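Omega-class glutathione S-transferase (Bombyx mori, PDB 3WD6) binds glutathione and probably acts as a glutathione transferase and as a glutathione-dependent dehydroascorbate reductase. Local coordinates at residues Ala80-Ile83 / Ala84-Thr88; Pro110-Pro113 / Leu114-Ala117; Met181-Pro184 / Trp185-Leu189. All coordinates share one frame; numbering follows the deposited sequence.

Contact 1 (Ala80-Ile83 / Ala84-Thr88); sequences AIEI and AEDVT
The carboxylate of E82 is the flat group of this contact, and the backbone of D86 meets it at OE1: D86 N donates to the anti lone pair of that oxygen at 3.0 Å, with an N-H...O angle of 151°. The two residues belong to the beta hairpin of strands 80-82 and 87-90, which closes one margin of the sheet in the thioredoxin-like N-terminal domain. E82 and T88 form an antiparallel non-hydrogen-bonded pair with both side chains on the same face, and T88 CG2 lies 3.8 Å from E82 CG. CG of E82 stands trans to its own N (chi1 -175°), and the extended chain beyond it carries the carboxylate past A84 O to the turn. A glutamate suits this place because it spans that distance and still has two oxygens to share: K72 makes a salt bridge to OE1 and Y33 OH is bonded to OE2. K72 also pairs with D86 OD1, probably easing the closeness of the two acids, with E82 OE1 4.2 Å from D86 OD1. With an alanine at E82, the N-H of D86 would probably lose its side-chain acceptor, and K72 would keep one acid fewer. The reversal itself is a type II turn from A84 to V87, closed by V87 N to A84 O at 2.9 Å; D86 takes its left-handed position, which aspartate tolerates better than beta-branched residues do. Beside the turn, the beta-branched V87 suits its extended backbone, and I83, at the corner after strand 80-82, supplies an apolar side chain that crosses it obliquely, I83 CG1 meeting V87 CG1 at 3.8 Å. Between their backbones I83 N donates to V87 O at 2.9 Å.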
loop_
_atom_site.group_PDB
_atom_site.type_symbol
_atom_site.label_atom_id
_atom_site.label_comp_id
_atom_site.label_asym_id
_atom_site.label_seq_id
_atom_site.Cartn_x
_atom_site.Cartn_y
_atom_site.Cartn_z
ATOM N N ALA A 80 0.698 6.623 -9.953
ATOM C CA ALA A 80 1.028 6.470 -11.358
ATOM C C ALA A 80 2.558 6.465 -11.487
ATOM O O ALA A 80 3.245 7.218 -10.764
ATOM C CB ALA A 80 0.429 7.598 -12.184
ATOM N N ILE A 81 3.090 5.627 -12.383
ATOM C CA ILE A 81 4.504 5.711 -12.714
ATOM C C ILE A 81 4.713 6.344 -14.102
ATOM O O ILE A 81 3.882 6.183 -15.011
ATOM C CB ILE A 81 5.232 4.330 -12.618
ATOM C CG1 ILE A 81 4.762 3.383 -13.725
ATOM C CG2 ILE A 81 5.019 3.705 -11.246
ATOM C CD1 ILE A 81 5.424 1.993 -13.667
ATOM N N GLU A 82 5.822 7.058 -14.257
ATOM C CA GLU A 82 6.183 7.664 -15.534
ATOM C C GLU A 82 7.503 7.022 -15.942
ATOM O O GLU A 82 8.533 7.232 -15.285
ATOM C CB GLU A 82 6.330 9.187 -15.392
ATOM C CG GLU A 82 6.586 9.936 -16.710
ATOM C CD GLU A 82 6.219 11.440 -16.621
ATOM O OE1 GLU A 82 6.064 12.106 -17.674
ATOM O OE2 GLU A 82 6.081 11.956 -15.490
ATOM N N ILE A 83 7.484 6.229 -17.012
ATOM C CA ILE A 83 8.656 5.409 -17.337
ATOM C C ILE A 83 9.534 6.087 -18.390
ATOM O O ILE A 83 10.682 5.665 -18.638
ATOM C CB ILE A 83 8.251 3.990 -17.777
ATOM C CG1 ILE A 83 7.267 4.054 -18.955
ATOM C CG2 ILE A 83 7.606 3.245 -16.607
ATOM C CD1 ILE A 83 6.853 2.699 -19.469
ATOM N N ALA A 84 8.975 7.147 -18.984
ATOM C CA ALA A 84 9.622 7.954 -20.014
ATOM C C ALA A 84 8.777 9.216 -20.153
ATOM O O ALA A 84 7.637 9.249 -19.649
ATOM C CB ALA A 84 9.665 7.191 -21.325
ATOM N N GLU A 85 9.292 10.250 -20.822
ATOM C CA GLU A 85 8.540 11.507 -20.850
ATOM C C GLU A 85 7.134 11.318 -21.449
ATOM O O GLU A 85 6.980 10.814 -22.563
ATOM C CB GLU A 85 9.285 12.629 -21.573
ATOM C CG GLU A 85 8.699 14.013 -21.224
ATOM C CD GLU A 85 9.414 15.183 -21.895
ATOM O OE1 GLU A 85 10.252 14.964 -22.808
ATOM O OE2 GLU A 85 9.123 16.336 -21.504
ATOM N N ASP A 86 6.116 11.710 -20.690
ATOM C CA ASP A 86 4.732 11.602 -21.129
ATOM C C ASP A 86 4.310 10.162 -21.423
ATOM O O ASP A 86 3.387 9.930 -22.224
ATOM C CB ASP A 86 4.467 12.490 -22.354
ATOM C CG ASP A 86 4.784 13.962 -22.095
ATOM O OD1 ASP A 86 4.662 14.406 -20.928
ATOM O OD2 ASP A 86 5.165 14.676 -23.058
ATOM N N VAL A 87 4.972 9.198 -20.782
ATOM C CA VAL A 87 4.544 7.798 -20.870
ATOM C C VAL A 87 4.342 7.236 -19.455
ATOM O O VAL A 87 5.314 7.022 -18.693
ATOM C CB VAL A 87 5.533 6.939 -21.699
ATOM C CG1 VAL A 87 5.083 5.476 -21.737
ATOM C CG2 VAL A 87 5.670 7.508 -23.122
ATOM N N THR A 88 3.074 7.021 -19.101
ATOM C CA THR A 88 2.740 6.688 -17.733
ATOM C C THR A 88 1.831 5.486 -17.621
ATOM O O THR A 88 1.045 5.188 -18.538
ATOM C CB THR A 88 2.039 7.848 -17.031
ATOM O OG1 THR A 88 0.797 8.105 -17.700
ATOM C CG2 THR A 88 2.939 9.099 -17.018
#

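Contact 2 (Pro110-Pro113 / Leu114-Ala117)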
loop_
_atom_site.group_PDB
_atom_site.type_symbol
_atom_site.label_atom_id
_atom_site.label_comp_id
_atom_site.label_asym_id
_atom_site.label_seq_id
_atom_site.Cartn_x
_atom_site.Cartn_y
_atom_site.Cartn_z
ATOM N N PRO A 110 5.292 -15.263 -8.808
ATOM C CA PRO A 110 5.655 -16.638 -9.179
ATOM C C PRO A 110 5.699 -16.785 -10.694
ATOM O O PRO A 110 4.826 -16.229 -11.407
ATOM C CB PRO A 110 4.476 -17.462 -8.648
ATOM C CG PRO A 110 3.981 -16.701 -7.463
ATOM C CD PRO A 110 4.237 -15.224 -7.771
ATOM N N GLN A 111 6.692 -17.522 -11.187
ATOM C CA GLN A 111 6.764 -17.826 -12.620
ATOM C C GLN A 111 5.664 -18.814 -13.041
ATOM O O GLN A 111 5.057 -18.661 -14.098
ATOM C CB GLN A 111 8.158 -18.341 -13.007
ATOM C CG GLN A 111 9.152 -17.233 -13.493
ATOM C CD GLN A 111 9.683 -16.298 -12.374
ATOM O OE1 GLN A 111 9.241 -16.354 -11.212
ATOM N NE2 GLN A 111 10.642 -15.436 -12.733
ATOM N N ASP A 112 5.392 -19.810 -12.205
ATOM C CA ASP A 112 4.355 -20.796 -12.525
ATOM C C ASP A 112 2.945 -20.188 -12.537
ATOM O O ASP A 112 2.503 -19.594 -11.538
ATOM C CB ASP A 112 4.406 -21.973 -11.544
ATOM C CG ASP A 112 3.214 -22.883 -11.697
ATOM O OD1 ASP A 112 3.100 -23.508 -12.777
ATOM O OD2 ASP A 112 2.379 -22.963 -10.756
ATOM N N PRO A 113 2.222 -20.338 -13.655
ATOM C CA PRO A 113 0.960 -19.590 -13.798
ATOM C C PRO A 113 -0.044 -19.884 -12.684
ATOM O O PRO A 113 -0.781 -18.988 -12.248
ATOM C CB PRO A 113 0.420 -20.060 -15.152
ATOM C CG PRO A 113 1.648 -20.481 -15.908
ATOM C CD PRO A 113 2.543 -21.112 -14.865
ATOM N N LEU A 114 -0.078 -21.131 -12.234
ATOM C CA LEU A 114 -1.006 -21.515 -11.186
ATOM C C LEU A 114 -0.678 -20.804 -9.879
ATOM O O LEU A 114 -1.575 -20.254 -9.237
ATOM C CB LEU A 114 -0.983 -23.028 -10.994
ATOM C CG LEU A 114 -1.911 -23.627 -9.939
ATOM C CD1 LEU A 114 -3.309 -22.996 -9.979
ATOM C CD2 LEU A 114 -1.993 -25.130 -10.164
ATOM N N LYS A 115 0.599 -20.829 -9.486
ATOM C CA LYS A 115 1.068 -20.090 -8.307
ATOM C C LYS A 115 0.850 -18.571 -8.427
ATOM O O LYS A 115 0.470 -17.902 -7.454
ATOM C CB LYS A 115 2.547 -20.391 -8.047
ATOM C CG LYS A 115 2.773 -21.589 -7.140
ATOM C CD LYS A 115 3.952 -22.422 -7.608
ATOM C CE LYS A 115 4.076 -23.686 -6.762
ATOM N NZ LYS A 115 4.467 -24.872 -7.580
ATOM N N LYS A 116 1.099 -18.034 -9.619
ATOM C CA LYS A 116 0.806 -16.638 -9.903
ATOM C C LYS A 116 -0.659 -16.345 -9.572
ATOM O O LYS A 116 -0.969 -15.373 -8.863
ATOM C CB LYS A 116 1.088 -16.318 -11.380
ATOM C CG LYS A 116 1.364 -14.836 -11.647
ATOM C CD LYS A 116 1.601 -14.529 -13.133
ATOM C CE LYS A 116 2.841 -15.237 -13.676
ATOM N NZ LYS A 116 3.866 -14.296 -14.238
ATOM N N ALA A 117 -1.559 -17.193 -10.076
ATOM C CA ALA A 117 -2.991 -16.982 -9.884
ATOM C C ALA A 117 -3.331 -16.950 -8.405
ATOM O O ALA A 117 -4.037 -16.043 -7.949
ATOM C CB ALA A 117 -3.806 -18.058 -10.597
HETATM O O HOH W 1 4.935 -15.774 -15.917
#
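D112 caps the first turn of helix 113-125: its OD2 accepts from K115 N at 3.1 Å, the N-H coming from above the carboxylate plane, 42° out of it. Aspartate suits this N-cap place because its side chain is short enough to fold back over the first turn. CG lies opposite the backbone N (chi1 170°), a rotation that brings OD2 over the helix start and within 3.4 Å of L114 CB. The backbone of the same residue opens the regular bonding, with K116 N donating to D112 O at 2.8 Å. One residue on, A117 N reaches P113 O at 2.9 Å. P113 fits the first helical position well, since a residue there needs no N-H for a helical bond and the ring restrains phi near its helical value.

Behind this turn P110 folds against it, its ring carbon CB touching K115 CB at 3.6 Å. K116 runs back along the loop instead, bending at its outer torsions so that CE comes to 3.2 Å from P110 O, while a water accepts from K116 NZ and gives a weak bond to Q111 O. Further out, P110 touches D171 and K116 touches L109.

The negative carboxylate of D112 thus sits at the positive end of the helix dipole, an arrangement likely to favour its ionised form; K115 NZ, 4.3 Å from D112 OD2, is too far for a salt bridge but would add to the same effect.

Contact 3 (Met181-Pro184 / Trp185-Leu189)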
loop_
_atom_site.group_PDB
_atom_site.type_symbol
_atom_site.label_atom_id
_atom_site.label_comp_id
_atom_site.label_asym_id
_atom_site.label_seq_id
_atom_site.Cartn_x
_atom_site.Cartn_y
_atom_site.Cartn_z
ATOM N N MET A 181 1.551 -6.677 -1.787
ATOM C CA MET A 181 0.344 -6.037 -2.332
ATOM C C MET A 181 -0.779 -5.945 -1.284
ATOM O O MET A 181 -1.724 -5.154 -1.436
ATOM C CB MET A 181 -0.142 -6.723 -3.619
ATOM C CG MET A 181 0.818 -6.596 -4.799
ATOM S SD MET A 181 1.220 -4.883 -5.221
ATOM C CE MET A 181 2.781 -4.658 -4.350
ATOM N N ILE A 182 -0.665 -6.727 -0.213
ATOM C CA ILE A 182 -1.631 -6.609 0.865
ATOM C C ILE A 182 -1.027 -5.857 2.052
ATOM O O ILE A 182 -1.752 -5.353 2.925
ATOM C CB ILE A 182 -2.198 -7.994 1.306
ATOM C CG1 ILE A 182 -1.171 -8.804 2.103
ATOM C CG2 ILE A 182 -2.676 -8.793 0.087
ATOM C CD1 ILE A 182 -1.629 -10.258 2.400
ATOM N N TRP A 183 0.302 -5.762 2.079
ATOM C CA TRP A 183 0.985 -5.200 3.243
ATOM C C TRP A 183 0.429 -3.847 3.761
ATOM O O TRP A 183 0.316 -3.640 4.971
ATOM C CB TRP A 183 2.503 -5.071 3.005
ATOM C CG TRP A 183 3.090 -4.260 4.109
ATOM C CD1 TRP A 183 3.559 -2.974 4.040
ATOM C CD2 TRP A 183 3.177 -4.649 5.477
ATOM N NE1 TRP A 183 3.971 -2.551 5.290
ATOM C CE2 TRP A 183 3.737 -3.560 6.190
ATOM C CE3 TRP A 183 2.857 -5.821 6.171
ATOM C CZ2 TRP A 183 3.977 -3.609 7.569
ATOM C CZ3 TRP A 183 3.097 -5.870 7.543
ATOM C CH2 TRP A 183 3.649 -4.765 8.228
ATOM N N PRO A 184 0.107 -2.913 2.854
ATOM C CA PRO A 184 -0.259 -1.582 3.370
ATOM C C PRO A 184 -1.418 -1.618 4.374
ATOM O O PRO A 184 -1.509 -0.777 5.298
ATOM C CB PRO A 184 -0.695 -0.824 2.104
ATOM C CG PRO A 184 0.077 -1.501 0.988
ATOM C CD PRO A 184 0.107 -2.965 1.374
ATOM N N TRP A 185 -2.326 -2.569 4.185
ATOM C CA TRP A 185 -3.468 -2.625 5.087
ATOM C C TRP A 185 -3.070 -3.211 6.421
ATOM O O TRP A 185 -3.537 -2.745 7.458
ATOM C CB TRP A 185 -4.681 -3.279 4.438
ATOM C CG TRP A 185 -5.171 -2.338 3.404
ATOM C CD1 TRP A 185 -6.043 -1.293 3.591
ATOM C CD2 TRP A 185 -4.732 -2.255 2.034
ATOM N NE1 TRP A 185 -6.203 -0.601 2.412
ATOM C CE2 TRP A 185 -5.417 -1.166 1.442
ATOM C CE3 TRP A 185 -3.850 -3.009 1.249
ATOM C CZ2 TRP A 185 -5.242 -0.808 0.104
ATOM C CZ3 TRP A 185 -3.680 -2.657 -0.087
ATOM C CH2 TRP A 185 -4.375 -1.564 -0.646
ATOM N N PHE A 186 -2.165 -4.187 6.406
ATOM C CA PHE A 186 -1.593 -4.645 7.662
ATOM C C PHE A 186 -0.824 -3.531 8.394
ATOM O O PHE A 186 -0.870 -3.458 9.641
ATOM C CB PHE A 186 -0.727 -5.884 7.449
ATOM C CG PHE A 186 -1.526 -7.107 7.093
ATOM C CD1 PHE A 186 -2.768 -7.350 7.702
ATOM C CD2 PHE A 186 -1.057 -8.005 6.137
ATOM C CE1 PHE A 186 -3.527 -8.481 7.364
ATOM C CE2 PHE A 186 -1.798 -9.144 5.804
ATOM C CZ PHE A 186 -3.036 -9.379 6.418
ATOM N N GLU A 187 -0.120 -2.674 7.646
ATOM C CA GLU A 187 0.613 -1.585 8.274
ATOM C C GLU A 187 -0.381 -0.714 9.028
ATOM O O GLU A 187 -0.107 -0.254 10.146
ATOM C CB GLU A 187 1.397 -0.741 7.245
ATOM C CG GLU A 187 2.276 0.339 7.908
ATOM C CD GLU A 187 3.290 1.014 6.970
ATOM O OE1 GLU A 187 3.532 2.239 7.120
ATOM O OE2 GLU A 187 3.874 0.327 6.095
ATOM N N ARG A 188 -1.545 -0.512 8.414
ATOM C CA ARG A 188 -2.588 0.352 8.970
ATOM C C ARG A 188 -3.351 -0.328 10.110
ATOM O O ARG A 188 -3.742 0.328 11.078
ATOM C CB ARG A 188 -3.537 0.835 7.857
ATOM C CG ARG A 188 -3.016 2.071 7.093
ATOM C CD ARG A 188 -3.191 1.968 5.582
ATOM N NE ARG A 188 -2.566 3.097 4.878
ATOM C CZ ARG A 188 -1.328 3.082 4.381
ATOM N NH1 ARG A 188 -0.578 1.996 4.496
ATOM N NH2 ARG A 188 -0.843 4.143 3.759
ATOM N N LEU A 189 -3.532 -1.643 10.013
ATOM C CA LEU A 189 -4.247 -2.395 11.045
ATOM C C LEU A 189 -3.612 -2.096 12.413
ATOM O O LEU A 189 -4.313 -1.978 13.426
ATOM C CB LEU A 189 -4.224 -3.909 10.727
ATOM C CG LEU A 189 -4.927 -4.960 11.609
ATOM C CD1 LEU A 189 -5.080 -6.293 10.870
ATOM C CD2 LEU A 189 -4.216 -5.181 12.952
#
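P184 O is gripped twice by R188, whose backbone N and guanidinium NH1 reach it from opposite faces of the carbonyl plane, at 3.1 Å and 3.0 Å. The site lies in helix 177-189, in the core of the all-helical C-terminal domain, kinked where the proline nitrogen has no hydrogen to give the preceding turn. The oxygen meets the guanidinium at its edge, and arginine's several N-H groups also let NH1 bond Q42 and NH2 bond Y37 O, tying this helix to the thioredoxin-like domain. E187 uses the anti lone pair of OE2 to accept from W183 NE1 at 3.0 Å, the oxygen lying 25° out of the indole plane; Q42 bonds OE2 as well, so two donors satisfy this buried acid oxygen. With CG trans to N (chi1 169°), the indole of W183 reaches toward the following turn, within bonding distance of E187. P184 CB packs over one face of W185, 4.2 Å from the centroid of its six-membered ring, a CH-pi contact, while Y40 meets the same indole edge-to-face. On another side of the helix I182 and F186 lie alongside each other, I182 CD1 touching F186 CE2 at 3.6 Å.

In the fold
The three contacts come in series along the chain without touching. Contact 1 is the hairpin at one margin of the mixed sheet in the thioredoxin-like domain; contact 2 follows, where the loop after helix 92-102 leads into helix 113-125; contact 3 lies deep in helix 177-189. Centres of contacts 1 and 2 are about 28 Å apart, those of 1 and 3 about 26 Å, and those of 2 and 3 about 22 Å. Contact 3, beside the glutathione site, joins the helical domain to the glutathione-binding domain through Q42 and Y37, whereas contacts 1 and 2 shape outer parts of the fold, contact 2 away from the ligand site.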